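Local coordinates for L-asparagine oxygenase (Streptomyces coelicolor, PDB 2OG5), which catalyses the 3-hydroxylation of L-asparagine to (2S,3S)-3-hydroxyasparagine, using iron(II), 2-oxoglutarate and oxygen, for the biosynthesis of calcium-dependent antibiotic, at residues Asp259-Val264 / Asp305-Val310; Arg91-Pro96 / Cys211-Leu216; Pro230-Ala235 / Ala250-Gly255; Gly206-Cys211 / His286-Ala291. All coordinates share one frame; numbering follows the deposited sequence.

Interaction 1: Asp259-Val264 / Asp305-Val310; sequences DPDLRV and DNRVTV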
loop_
_atom_site.group_PDB
_atom_site.type_symbol
_atom_site.label_atom_id
_atom_site.label_comp_id
_atom_site.label_asym_id
_atom_site.label_seq_id
_atom_site.Cartn_x
_atom_site.Cartn_y
_atom_site.Cartn_z
ATOM N N ASP A 259 13.011 -4.062 -17.708
ATOM C CA ASP A 259 11.810 -3.737 -16.927
ATOM C C ASP A 259 11.705 -4.678 -15.714
ATOM O O ASP A 259 10.735 -5.433 -15.577
ATOM C CB ASP A 259 10.573 -3.848 -17.847
ATOM C CG ASP A 259 9.263 -3.426 -17.184
ATOM O OD1 ASP A 259 9.264 -2.655 -16.200
ATOM O OD2 ASP A 259 8.194 -3.854 -17.681
ATOM N N PRO A 260 12.699 -4.624 -14.809
ATOM C CA PRO A 260 12.665 -5.521 -13.658
ATOM C C PRO A 260 11.612 -5.169 -12.604
ATOM O O PRO A 260 11.139 -4.031 -12.532
ATOM C CB PRO A 260 14.053 -5.345 -13.040
ATOM C CG PRO A 260 14.461 -3.979 -13.417
ATOM C CD PRO A 260 13.894 -3.758 -14.800
ATOM N N ASP A 261 11.253 -6.160 -11.794
ATOM C CA ASP A 261 10.648 -5.893 -10.492
ATOM C C ASP A 261 11.779 -5.681 -9.492
ATOM O O ASP A 261 12.948 -5.958 -9.794
ATOM C CB ASP A 261 9.788 -7.070 -10.031
ATOM C CG ASP A 261 8.578 -7.308 -10.910
ATOM O OD1 ASP A 261 8.131 -6.391 -11.623
ATOM O OD2 ASP A 261 8.045 -8.438 -10.863
ATOM N N LEU A 262 11.455 -5.207 -8.292
ATOM C CA LEU A 262 12.462 -5.173 -7.226
ATOM C C LEU A 262 11.913 -5.570 -5.866
ATOM O O LEU A 262 10.702 -5.611 -5.652
ATOM C CB LEU A 262 13.163 -3.818 -7.155
ATOM C CG LEU A 262 12.517 -2.697 -6.355
ATOM C CD1 LEU A 262 13.497 -1.524 -6.315
ATOM C CD2 LEU A 262 11.172 -2.289 -6.965
ATOM N N ARG A 263 12.834 -5.878 -4.963
ATOM C CA ARG A 263 12.509 -6.320 -3.621
ATOM C C ARG A 263 13.571 -5.735 -2.693
ATOM O O ARG A 263 14.712 -6.213 -2.664
ATOM C CB ARG A 263 12.503 -7.847 -3.584
ATOM C CG ARG A 263 12.089 -8.449 -2.273
ATOM C CD ARG A 263 11.934 -9.950 -2.407
ATOM N NE ARG A 263 13.192 -10.645 -2.222
ATOM C CZ ARG A 263 13.557 -11.294 -1.112
ATOM N NH1 ARG A 263 12.780 -11.331 -0.032
ATOM N NH2 ARG A 263 14.726 -11.907 -1.078
ATOM N N VAL A 264 13.216 -4.673 -1.974
ATOM C CA VAL A 264 14.173 -4.004 -1.103
ATOM C C VAL A 264 13.469 -3.248 0.017
ATOM O O VAL A 264 12.347 -2.775 -0.147
ATOM C CB VAL A 264 15.084 -3.031 -1.911
ATOM C CG1 VAL A 264 14.317 -1.791 -2.368
ATOM C CG2 VAL A 264 16.343 -2.643 -1.112
ATOM N N ASP A 305 2.120 0.206 -7.047
ATOM C CA ASP A 305 2.505 -1.089 -7.582
ATOM C C ASP A 305 3.763 -1.535 -6.863
ATOM O O ASP A 305 4.865 -1.068 -7.141
ATOM C CB ASP A 305 2.731 -0.985 -9.088
ATOM C CG ASP A 305 3.021 -2.327 -9.729
ATOM O OD1 ASP A 305 3.426 -3.252 -8.985
ATOM O OD2 ASP A 305 2.871 -2.454 -10.972
ATOM N N ASN A 306 3.583 -2.440 -5.914
ATOM C CA ASN A 306 4.643 -2.871 -5.018
ATOM C C ASN A 306 5.667 -3.778 -5.677
ATOM O O ASN A 306 6.676 -4.122 -5.036
ATOM C CB ASN A 306 4.018 -3.585 -3.806
ATOM C CG ASN A 306 4.985 -3.743 -2.635
ATOM O OD1 ASN A 306 5.684 -2.790 -2.251
ATOM N ND2 ASN A 306 5.001 -4.935 -2.033
ATOM N N ARG A 307 5.427 -4.175 -6.928
ATOM C CA ARG A 307 6.428 -4.943 -7.691
ATOM C C ARG A 307 7.553 -4.042 -8.207
ATOM O O ARG A 307 8.687 -4.508 -8.373
ATOM C CB ARG A 307 5.804 -5.639 -8.911
ATOM C CG ARG A 307 5.095 -6.968 -8.682
ATOM C CD ARG A 307 3.667 -6.822 -8.234
ATOM N NE ARG A 307 2.836 -6.031 -9.138
ATOM C CZ ARG A 307 2.022 -6.506 -10.078
ATOM N NH1 ARG A 307 1.854 -7.803 -10.261
ATOM N NH2 ARG A 307 1.339 -5.665 -10.835
ATOM N N VAL A 308 7.244 -2.768 -8.465
ATOM C CA VAL A 308 8.178 -1.860 -9.136
ATOM C C VAL A 308 8.424 -0.547 -8.392
ATOM O O VAL A 308 9.312 0.214 -8.774
ATOM C CB VAL A 308 7.730 -1.530 -10.577
ATOM C CG1 VAL A 308 7.832 -2.761 -11.465
ATOM C CG2 VAL A 308 6.330 -0.936 -10.601
ATOM N N THR A 309 7.671 -0.289 -7.328
ATOM C CA THR A 309 7.711 1.000 -6.655
ATOM C C THR A 309 7.864 0.822 -5.160
ATOM O O THR A 309 7.111 0.053 -4.553
ATOM C CB THR A 309 6.433 1.794 -6.990
ATOM O OG1 THR A 309 6.408 2.013 -8.399
ATOM C CG2 THR A 309 6.370 3.155 -6.284
ATOM N N VAL A 310 8.847 1.518 -4.591
ATOM C CA VAL A 310 9.028 1.630 -3.152
ATOM C C VAL A 310 8.309 2.865 -2.635
ATOM O O VAL A 310 8.032 3.796 -3.392
ATOM C CB VAL A 310 10.516 1.706 -2.765
ATOM C CG1 VAL A 310 11.251 0.423 -3.170
ATOM C CG2 VAL A 310 11.216 2.931 -3.405
HETATM O O HOH W 1 8.594 -5.870 -3.883
#

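Interaction 2: Arg91-Pro96 / Cys211-Leu216; sequences RRDSGP and CVRRVL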
loop_
_atom_site.group_PDB
_atom_site.type_symbol
_atom_site.label_atom_id
_atom_site.label_comp_id
_atom_site.label_asym_id
_atom_site.label_seq_id
_atom_site.Cartn_x
_atom_site.Cartn_y
_atom_site.Cartn_z
ATOM N N ARG A 91 -3.591 -1.861 -13.885
ATOM C CA ARG A 91 -3.184 -3.229 -13.554
ATOM C C ARG A 91 -2.332 -3.795 -14.686
ATOM O O ARG A 91 -1.372 -4.521 -14.449
ATOM C CB ARG A 91 -4.402 -4.112 -13.322
ATOM C CG ARG A 91 -4.080 -5.498 -12.761
ATOM C CD ARG A 91 -5.308 -6.394 -12.818
ATOM N NE ARG A 91 -5.123 -7.631 -12.056
ATOM C CZ ARG A 91 -4.552 -8.746 -12.515
ATOM N NH1 ARG A 91 -4.090 -8.847 -13.753
ATOM N NH2 ARG A 91 -4.440 -9.787 -11.705
ATOM N N ARG A 92 -2.681 -3.457 -15.917
ATOM C CA ARG A 92 -1.941 -3.945 -17.087
ATOM C C ARG A 92 -0.577 -3.269 -17.231
ATOM O O ARG A 92 0.396 -3.910 -17.631
ATOM C CB ARG A 92 -2.772 -3.746 -18.352
ATOM C CG ARG A 92 -2.090 -4.144 -19.663
ATOM C CD ARG A 92 -1.646 -5.575 -19.654
ATOM N NE ARG A 92 -0.954 -5.940 -20.893
ATOM C CZ ARG A 92 0.363 -5.881 -21.045
ATOM N NH1 ARG A 92 1.139 -5.442 -20.060
ATOM N NH2 ARG A 92 0.911 -6.258 -22.187
ATOM N N ASP A 93 -0.527 -1.974 -16.928
ATOM C CA ASP A 93 0.699 -1.189 -17.028
ATOM C C ASP A 93 0.627 -0.046 -16.015
ATOM O O ASP A 93 -0.160 0.879 -16.175
ATOM C CB ASP A 93 0.837 -0.648 -18.452
ATOM C CG ASP A 93 2.110 0.146 -18.672
ATOM O OD1 ASP A 93 2.828 0.469 -17.698
ATOM O OD2 ASP A 93 2.399 0.447 -19.854
ATOM N N SER A 94 1.436 -0.133 -14.962
ATOM C CA SER A 94 1.391 0.864 -13.895
ATOM C C SER A 94 2.211 2.122 -14.214
ATOM O O SER A 94 2.280 3.045 -13.405
ATOM C CB SER A 94 1.805 0.237 -12.564
ATOM O OG SER A 94 3.075 -0.366 -12.660
ATOM N N GLY A 95 2.803 2.168 -15.403
ATOM C CA GLY A 95 3.437 3.377 -15.904
ATOM C C GLY A 95 4.799 3.666 -15.303
ATOM O O GLY A 95 5.288 2.935 -14.460
ATOM N N PRO A 96 5.424 4.758 -15.745
ATOM C CA PRO A 96 6.787 5.054 -15.320
ATOM C C PRO A 96 6.971 5.328 -13.823
ATOM O O PRO A 96 8.083 5.189 -13.333
ATOM C CB PRO A 96 7.159 6.287 -16.162
ATOM C CG PRO A 96 5.880 6.866 -16.595
ATOM C CD PRO A 96 4.905 5.746 -16.704
ATOM N N CYS A 211 9.878 4.757 -8.319
ATOM C CA CYS A 211 9.750 3.593 -9.188
ATOM C C CYS A 211 11.085 3.216 -9.785
ATOM O O CYS A 211 11.840 4.086 -10.250
ATOM C CB CYS A 211 8.734 3.892 -10.288
ATOM S SG CYS A 211 8.297 2.493 -11.343
ATOM N N VAL A 212 11.376 1.919 -9.783
ATOM C CA VAL A 212 12.599 1.401 -10.404
ATOM C C VAL A 212 12.701 1.804 -11.883
ATOM O O VAL A 212 13.810 1.930 -12.411
ATOM C CB VAL A 212 12.712 -0.135 -10.263
ATOM C CG1 VAL A 212 11.674 -0.847 -11.116
ATOM C CG2 VAL A 212 14.129 -0.613 -10.619
ATOM N N ARG A 213 11.567 2.041 -12.543
ATOM C CA ARG A 213 11.566 2.485 -13.953
ATOM C C ARG A 213 12.202 3.864 -14.165
ATOM O O ARG A 213 12.788 4.122 -15.223
ATOM C CB ARG A 213 10.147 2.494 -14.531
ATOM C CG ARG A 213 9.541 1.109 -14.640
ATOM C CD ARG A 213 8.087 1.114 -15.085
ATOM N NE ARG A 213 7.653 -0.274 -15.209
ATOM C CZ ARG A 213 6.456 -0.748 -14.859
ATOM N NH1 ARG A 213 5.514 0.034 -14.376
ATOM N NH2 ARG A 213 6.205 -2.038 -15.001
ATOM N N ARG A 214 12.063 4.750 -13.178
ATOM C CA ARG A 214 12.691 6.069 -13.237
ATOM C C ARG A 214 14.172 5.997 -12.945
ATOM O O ARG A 214 14.927 6.807 -13.468
ATOM C CB ARG A 214 12.073 7.059 -12.244
ATOM C CG ARG A 214 10.613 7.405 -12.462
ATOM C CD ARG A 214 10.400 8.163 -13.755
ATOM N NE ARG A 214 9.103 8.837 -13.803
ATOM C CZ ARG A 214 8.631 9.471 -14.873
ATOM N NH1 ARG A 214 9.352 9.545 -15.987
ATOM N NH2 ARG A 214 7.440 10.053 -14.829
ATOM N N VAL A 215 14.601 5.065 -12.096
ATOM C CA VAL A 215 15.993 5.070 -11.650
ATOM C C VAL A 215 16.922 4.139 -12.416
ATOM O O VAL A 215 18.095 4.475 -12.576
ATOM C CB VAL A 215 16.153 4.823 -10.127
ATOM C CG1 VAL A 215 15.206 5.729 -9.337
ATOM C CG2 VAL A 215 15.936 3.400 -9.768
ATOM N N LEU A 216 16.429 2.996 -12.894
ATOM C CA LEU A 216 17.310 2.007 -13.536
ATOM C C LEU A 216 18.237 2.610 -14.608
ATOM O O LEU A 216 19.432 2.336 -14.586
ATOM C CB LEU A 216 16.518 0.816 -14.100
ATOM C CG LEU A 216 17.369 -0.318 -14.691
ATOM C CD1 LEU A 216 18.251 -0.957 -13.630
ATOM C CD2 LEU A 216 16.493 -1.377 -15.343
HETATM O O HOH W 2 3.407 -2.526 -15.228
#

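Interaction 3: Pro230-Ala235 / Ala250-Gly255; sequences PEFRTA and APVLLG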
loop_
_atom_site.group_PDB
_atom_site.type_symbol
_atom_site.label_atom_id
_atom_site.label_comp_id
_atom_site.label_asym_id
_atom_site.label_seq_id
_atom_site.Cartn_x
_atom_site.Cartn_y
_atom_site.Cartn_z
ATOM N N PRO A 230 23.048 -12.086 -5.820
ATOM C CA PRO A 230 22.427 -12.538 -4.577
ATOM C C PRO A 230 23.217 -12.119 -3.340
ATOM O O PRO A 230 23.765 -12.966 -2.628
ATOM C CB PRO A 230 22.409 -14.062 -4.743
ATOM C CG PRO A 230 23.609 -14.340 -5.550
ATOM C CD PRO A 230 23.733 -13.192 -6.515
ATOM N N GLU A 231 23.274 -10.814 -3.088
ATOM C CA GLU A 231 24.158 -10.275 -2.064
ATOM C C GLU A 231 23.427 -9.349 -1.094
ATOM O O GLU A 231 24.029 -8.440 -0.514
ATOM C CB GLU A 231 25.334 -9.577 -2.747
ATOM C CG GLU A 231 26.141 -10.554 -3.601
ATOM C CD GLU A 231 27.328 -9.936 -4.295
ATOM O OE1 GLU A 231 27.598 -8.737 -4.098
ATOM O OE2 GLU A 231 28.003 -10.676 -5.041
ATOM N N PHE A 232 22.134 -9.616 -0.903
ATOM C CA PHE A 232 21.286 -8.812 -0.025
ATOM C C PHE A 232 20.410 -9.710 0.839
ATOM O O PHE A 232 19.752 -10.624 0.339
ATOM C CB PHE A 232 20.413 -7.874 -0.854
ATOM C CG PHE A 232 21.180 -7.062 -1.856
ATOM C CD1 PHE A 232 21.680 -5.812 -1.526
ATOM C CD2 PHE A 232 21.424 -7.566 -3.129
ATOM C CE1 PHE A 232 22.386 -5.059 -2.456
ATOM C CE2 PHE A 232 22.133 -6.834 -4.056
ATOM C CZ PHE A 232 22.620 -5.572 -3.724
ATOM N N ARG A 233 20.380 -9.429 2.136
ATOM C CA ARG A 233 19.616 -10.221 3.090
ATOM C C ARG A 233 18.510 -9.361 3.705
ATOM O O ARG A 233 18.795 -8.354 4.340
ATOM C CB ARG A 233 20.551 -10.709 4.189
ATOM C CG ARG A 233 19.916 -11.649 5.201
ATOM C CD ARG A 233 20.946 -12.081 6.240
ATOM N NE ARG A 233 22.069 -12.814 5.643
ATOM C CZ ARG A 233 22.129 -14.136 5.468
ATOM N NH1 ARG A 233 21.120 -14.933 5.828
ATOM N NH2 ARG A 233 23.212 -14.677 4.913
ATOM N N THR A 234 17.256 -9.766 3.513
ATOM C CA THR A 234 16.110 -9.071 4.110
ATOM C C THR A 234 15.380 -10.035 5.041
ATOM O O THR A 234 14.505 -10.777 4.620
ATOM C CB THR A 234 15.161 -8.539 3.019
ATOM O OG1 THR A 234 15.911 -7.784 2.062
ATOM C CG2 THR A 234 14.074 -7.630 3.619
ATOM N N ALA A 235 15.767 -10.041 6.314
ATOM C CA ALA A 235 15.209 -11.015 7.258
ATOM C C ALA A 235 13.791 -10.605 7.647
ATOM O O ALA A 235 13.469 -9.410 7.623
ATOM C CB ALA A 235 16.096 -11.144 8.496
ATOM N N ALA A 250 19.763 -12.787 -1.478
ATOM C CA ALA A 250 19.068 -12.777 -2.760
ATOM C C ALA A 250 19.262 -11.433 -3.443
ATOM O O ALA A 250 19.669 -10.476 -2.792
ATOM C CB ALA A 250 17.588 -13.048 -2.546
ATOM N N PRO A 251 18.974 -11.353 -4.752
ATOM C CA PRO A 251 19.071 -10.082 -5.464
ATOM C C PRO A 251 17.980 -9.089 -5.098
ATOM O O PRO A 251 16.927 -9.475 -4.586
ATOM C CB PRO A 251 18.915 -10.486 -6.939
ATOM C CG PRO A 251 19.114 -11.964 -6.970
ATOM C CD PRO A 251 18.583 -12.442 -5.663
ATOM N N VAL A 252 18.253 -7.822 -5.389
ATOM C CA VAL A 252 17.262 -6.761 -5.271
ATOM C C VAL A 252 16.434 -6.683 -6.551
ATOM O O VAL A 252 15.215 -6.549 -6.486
ATOM C CB VAL A 252 17.927 -5.410 -4.962
ATOM C CG1 VAL A 252 16.992 -4.242 -5.261
ATOM C CG2 VAL A 252 18.378 -5.375 -3.498
ATOM N N LEU A 253 17.078 -6.793 -7.711
ATOM C CA LEU A 253 16.372 -6.751 -8.988
ATOM C C LEU A 253 15.945 -8.149 -9.410
ATOM O O LEU A 253 16.682 -9.111 -9.208
ATOM C CB LEU A 253 17.237 -6.097 -10.075
ATOM C CG LEU A 253 17.561 -4.613 -9.875
ATOM C CD1 LEU A 253 18.559 -4.121 -10.923
ATOM C CD2 LEU A 253 16.299 -3.741 -9.902
ATOM N N LEU A 254 14.753 -8.229 -9.998
ATOM C CA LEU A 254 14.102 -9.492 -10.360
ATOM C C LEU A 254 13.495 -9.394 -11.751
ATOM O O LEU A 254 13.002 -8.337 -12.152
ATOM C CB LEU A 254 12.966 -9.815 -9.371
ATOM C CG LEU A 254 13.319 -9.866 -7.879
ATOM C CD1 LEU A 254 12.074 -9.783 -7.023
ATOM C CD2 LEU A 254 14.113 -11.134 -7.598
ATOM N N GLY A 255 13.523 -10.496 -12.493
ATOM C CA GLY A 255 12.799 -10.569 -13.761
ATOM C C GLY A 255 13.544 -10.022 -14.969
ATOM O O GLY A 255 14.710 -10.356 -15.199
#

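Interaction 4: Gly206-Cys211 / His286-Ala291; sequences GLRTAC and HFDATA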
loop_
_atom_site.group_PDB
_atom_site.type_symbol
_atom_site.label_atom_id
_atom_site.label_comp_id
_atom_site.label_asym_id
_atom_site.label_seq_id
_atom_site.Cartn_x
_atom_site.Cartn_y
_atom_site.Cartn_z
ATOM N N GLY A 206 4.021 13.830 3.818
ATOM C CA GLY A 206 3.685 13.442 2.458
ATOM C C GLY A 206 4.123 12.014 2.185
ATOM O O GLY A 206 5.167 11.566 2.656
ATOM N N LEU A 207 3.299 11.305 1.423
ATOM C CA LEU A 207 3.659 9.996 0.901
ATOM C C LEU A 207 4.704 10.201 -0.178
ATOM O O LEU A 207 4.547 11.066 -1.036
ATOM C CB LEU A 207 2.433 9.333 0.278
ATOM C CG LEU A 207 2.632 8.008 -0.477
ATOM C CD1 LEU A 207 3.041 6.896 0.457
ATOM C CD2 LEU A 207 1.347 7.667 -1.229
ATOM N N ARG A 208 5.758 9.389 -0.149
ATOM C CA ARG A 208 6.771 9.420 -1.200
ATOM C C ARG A 208 6.778 8.083 -1.921
ATOM O O ARG A 208 6.806 7.033 -1.271
ATOM C CB ARG A 208 8.160 9.697 -0.623
ATOM C CG ARG A 208 8.279 11.009 0.174
ATOM C CD ARG A 208 9.741 11.411 0.305
ATOM N NE ARG A 208 10.260 12.022 -0.920
ATOM C CZ ARG A 208 11.551 12.069 -1.261
ATOM N NH1 ARG A 208 12.483 11.523 -0.496
ATOM N NH2 ARG A 208 11.915 12.670 -2.380
ATOM N N THR A 209 6.730 8.112 -3.251
ATOM C CA THR A 209 6.821 6.877 -4.054
ATOM C C THR A 209 7.949 7.012 -5.074
ATOM O O THR A 209 8.099 8.058 -5.692
ATOM C CB THR A 209 5.483 6.553 -4.766
ATOM O OG1 THR A 209 5.130 7.605 -5.666
ATOM C CG2 THR A 209 4.364 6.371 -3.739
ATOM N N ALA A 210 8.752 5.960 -5.236
ATOM C CA ALA A 210 9.835 5.969 -6.225
ATOM C C ALA A 210 9.870 4.657 -6.997
ATOM O O ALA A 210 9.905 3.584 -6.405
ATOM C CB ALA A 210 11.162 6.206 -5.550
ATOM N N CYS A 211 9.878 4.757 -8.319
ATOM C CA CYS A 211 9.750 3.593 -9.188
ATOM C C CYS A 211 11.085 3.216 -9.785
ATOM O O CYS A 211 11.840 4.086 -10.250
ATOM C CB CYS A 211 8.734 3.892 -10.288
ATOM S SG CYS A 211 8.297 2.493 -11.343
ATOM N N HIS A 286 19.083 7.809 -5.794
ATOM C CA HIS A 286 18.245 7.995 -6.983
ATOM C C HIS A 286 16.745 7.902 -6.673
ATOM O O HIS A 286 15.944 8.602 -7.301
ATOM C CB HIS A 286 18.638 7.013 -8.091
ATOM C CG HIS A 286 19.924 7.365 -8.771
ATOM N ND1 HIS A 286 21.145 6.887 -8.348
ATOM C CD2 HIS A 286 20.183 8.171 -9.830
ATOM C CE1 HIS A 286 22.100 7.379 -9.119
ATOM N NE2 HIS A 286 21.545 8.166 -10.021
ATOM N N PHE A 287 16.372 7.065 -5.710
ATOM C CA PHE A 287 14.990 7.050 -5.207
ATOM C C PHE A 287 14.646 8.428 -4.662
ATOM O O PHE A 287 13.583 8.989 -4.949
ATOM C CB PHE A 287 14.780 6.055 -4.051
ATOM C CG PHE A 287 14.684 4.600 -4.446
ATOM C CD1 PHE A 287 14.235 4.192 -5.695
ATOM C CD2 PHE A 287 14.981 3.631 -3.500
ATOM C CE1 PHE A 287 14.124 2.822 -5.997
ATOM C CE2 PHE A 287 14.866 2.276 -3.800
ATOM C CZ PHE A 287 14.452 1.882 -5.046
ATOM N N ASP A 288 15.557 8.990 -3.874
ATOM C CA ASP A 288 15.306 10.286 -3.298
ATOM C C ASP A 288 15.127 11.344 -4.388
ATOM O O ASP A 288 14.265 12.207 -4.264
ATOM C CB ASP A 288 16.444 10.686 -2.366
ATOM C CG ASP A 288 16.135 11.939 -1.600
ATOM O OD1 ASP A 288 15.306 11.858 -0.673
ATOM O OD2 ASP A 288 16.718 12.990 -1.932
ATOM N N ALA A 289 15.939 11.272 -5.447
ATOM C CA ALA A 289 15.923 12.293 -6.499
ATOM C C ALA A 289 14.681 12.231 -7.389
ATOM O O ALA A 289 14.214 13.268 -7.884
ATOM C CB ALA A 289 17.181 12.182 -7.360
ATOM N N THR A 290 14.133 11.037 -7.576
ATOM C CA THR A 290 13.063 10.831 -8.549
ATOM C C THR A 290 11.700 10.571 -7.906
ATOM O O THR A 290 10.714 10.387 -8.617
ATOM C CB THR A 290 13.382 9.653 -9.457
ATOM O OG1 THR A 290 13.449 8.448 -8.685
ATOM C CG2 THR A 290 14.719 9.880 -10.183
ATOM N N ALA A 291 11.644 10.553 -6.576
ATOM C CA ALA A 291 10.405 10.234 -5.869
ATOM C C ALA A 291 9.359 11.313 -6.097
ATOM O O ALA A 291 9.690 12.509 -6.156
ATOM C CB ALA A 291 10.672 10.083 -4.382
HETATM O O HOH W 3 9.782 14.201 -4.054
HETATM O O HOH W 4 8.640 7.769 -9.338
HETATM O O HOH W 5 11.130 7.223 -9.023
#

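Interaction 1: Asp259-Val264 / Asp305-Val310
Two N-H groups of Arg307 grip Asp305 OD1, and this fixes the turn whose carbonyl, Arg307 O, receives Leu262 N from the facing segment at 2.9 Å. The side-chain bond from Arg307 NE to Asp305 OD1, also a salt bridge, measures 2.8 Å; the backbone bond from Arg307 N to the same oxygen is 3.0 Å and defines an Asx turn. The two donors arrive from opposite faces of the carboxylate, so its rotation is restrained from both. The cross-segment bond is straight, 160° at the hydrogen, and Leu262 N lies nearly in line with the carbonyl. A water adds a second bridge, donating to both Leu262 O and Asn306 O.

Leu262 CG sits between the backbone N and the carbonyl carbon (chi1 85°), which brings CD2 onto the backbone of Val308, 3.6 Å from Val308 C. Farther along, Val264 CG1 meets Val310 CG1 at 3.9 Å. Asp261 runs beside Arg307 and points the same way; its carboxylate lies against Arg307 CB and CG, and Asp261 OD1 also meets Val308 CG1 at 3.6 Å.

Asn306 OD1 accepts from Glu181 N, while Asn306 ND2 is held by Pro189 O. This links the turn to the metal site of a jelly-roll oxygenase: His179, Glu181 and His311 hold sodium here and are the iron ligands, a facial triad of two histidines and one carboxylate.

Interaction 2: Arg91-Pro96 / Cys211-Leu216
Arg213 reaches from the first turn of helix 212-215, N-capped by Cys211, to the loop that follows helix 81-92, where Ser94 and Gly95 receive it. Hydrogen bonding is concentrated on one nitrogen: Arg213 NH1 donates to Gly95 O at 2.9 Å and to Ser94 OG at 3.0 Å. Both oxygens lie at the guanidinium edge near its plane, Ser94 OG 16° out of it. The side chain is extended from CG to NE (chi2 174°, chi3 177°), which carries the group this far. Its other nitrogens are engaged too: NH2 donates to a water that also accepts from Ser94 N, and NE forms a salt bridge with Asp259. Ser94 OG is bonded to Asp305 as well.

Turn and cap bonds shape each segment. Asp93 OD1 accepts from Gly95 N at 2.9 Å, an Asx turn just past the helix; Cys211 SG caps Arg213 N at 3.5 Å.

Asp93 OD1 is 4.3 Å from Arg213 NH1, well out of the guanidinium plane with no N-H pointing at it, so any attraction is probably one of charge alone.

Van der Waals contact centres on Pro96. Pro96 CB lies over one face of the Arg214 guanidinium, 3.7 Å from Arg214 CZ, and Arg214 NE is paired with Asp97. Buried Pro96 O has no hydrogen-bond partner in the model; Cys211 SG stands 3.4 Å from it and Arg214 CG 3.5 Å.

Interaction 3: Pro230-Ala235 / Ala250-Gly255
The first torsions of Phe232 and Val252 bring their side chains together: Phe232 sets its CG anti to the carbonyl carbon (chi1 -51°), and Val252 has CG1 anti to its backbone N (chi1 162°), which puts CG2 anti to the carbonyl carbon and over the phenyl face. The frame for this is an isolated antiparallel beta-bridge, a hydrogen-bonded pair of Phe232 with Ala250. Its two bonds are unequal. Ala250 N donates to Phe232 O at 2.8 Å and nearly straight, while the return bond from Phe232 N to Ala250 O is weak, 3.2 Å long and bent. Phe232 O and Ala250 O, both acceptors, come within 3.1 Å of each other, which is consistent with a distorted bridge.

Beyond the bridge, Pro251 and Val252 turn the chain so that it passes the phenyl side chain before entering strand 253-255. The pyrrolidine of Pro251 lies beside that of Pro230, with Pro230 CB 4.3 Å from Pro251 CD, an apolar contact at the more exposed end.

Phe232 also packs against Ala276 and Leu280 of helix 274-290 and Leu227 of helix 221-227, joining the 230-255 region to both helices. Glu231, whose CB points away from the 250-255 segment, is bonded through its carboxylate to Thr273 and Arg275.

Around the ring the approaches differ in kind. Ala250 O sits at its edge, in plane, 3.4 Å from Phe232 CD2; over the face, Val252 CG2 makes a CH-pi contact 3.7 Å from the ring centroid and only 13° off the normal.

Interaction 4: Gly206-Cys211 / His286-Ala291
Arg208 of strand 207-211 grips Asp288 near the C-terminal end of helix 274-290, at a strand-helix crossing beside the four-stranded sheet of the jelly roll that carries His179 and His311. The local axes run at 115° to each other. Each guanidinium nitrogen of Arg208 has a partner. NH1 forms a salt bridge with Asp288 OD1 (2.8 Å), reaching it from above the carboxylate plane. NH2 donates to Asp288 O at 3.0 Å, on a lone pair in the carbonyl plane, and to a water that donates in turn to Ala291 O; NE is taken by Thr293 OG1. The chain bends at chi3 (78°) to turn this head toward the helix.

Thr290 satisfies His286 O in the last turn, its N and OG1 both donating, from opposite faces of that carbonyl. A second water links strand and helix, accepting from Cys211 N at 2.9 Å and donating to Thr290 OG1 at 2.6 Å. Thr209 OG1, on the far side of the strand, pairs with His294 NE2.

Ala291 CB lies over a face of the Arg208 guanidinium; among apolar contacts, Ala210 CB touches Phe287 CD1 at 3.7 Å.

Overall arrangement
From the N terminus, the loop after helix 81-92 is met first by Cys211-Leu216, so interaction 2 closes a loop of 114 residues. Interaction 4 opens before that closure and closes only at 286-291, so the two cross; they share Cys211. Within the span of interaction 4, interaction 3 opens and closes entirely, and strand 253-255 then pairs with 260-262, leading into interaction 1. That contact opens before 286-291 and closes at 305-310, so it crosses interaction 4 but follows interactions 2 and 3 in series. Strands 207-211 and 309-313 are sheet neighbours, joining interactions 1 and 4. Together the contacts tie the sheet carrying His179 and His311 to helix 274-290 and to the 230-264 region.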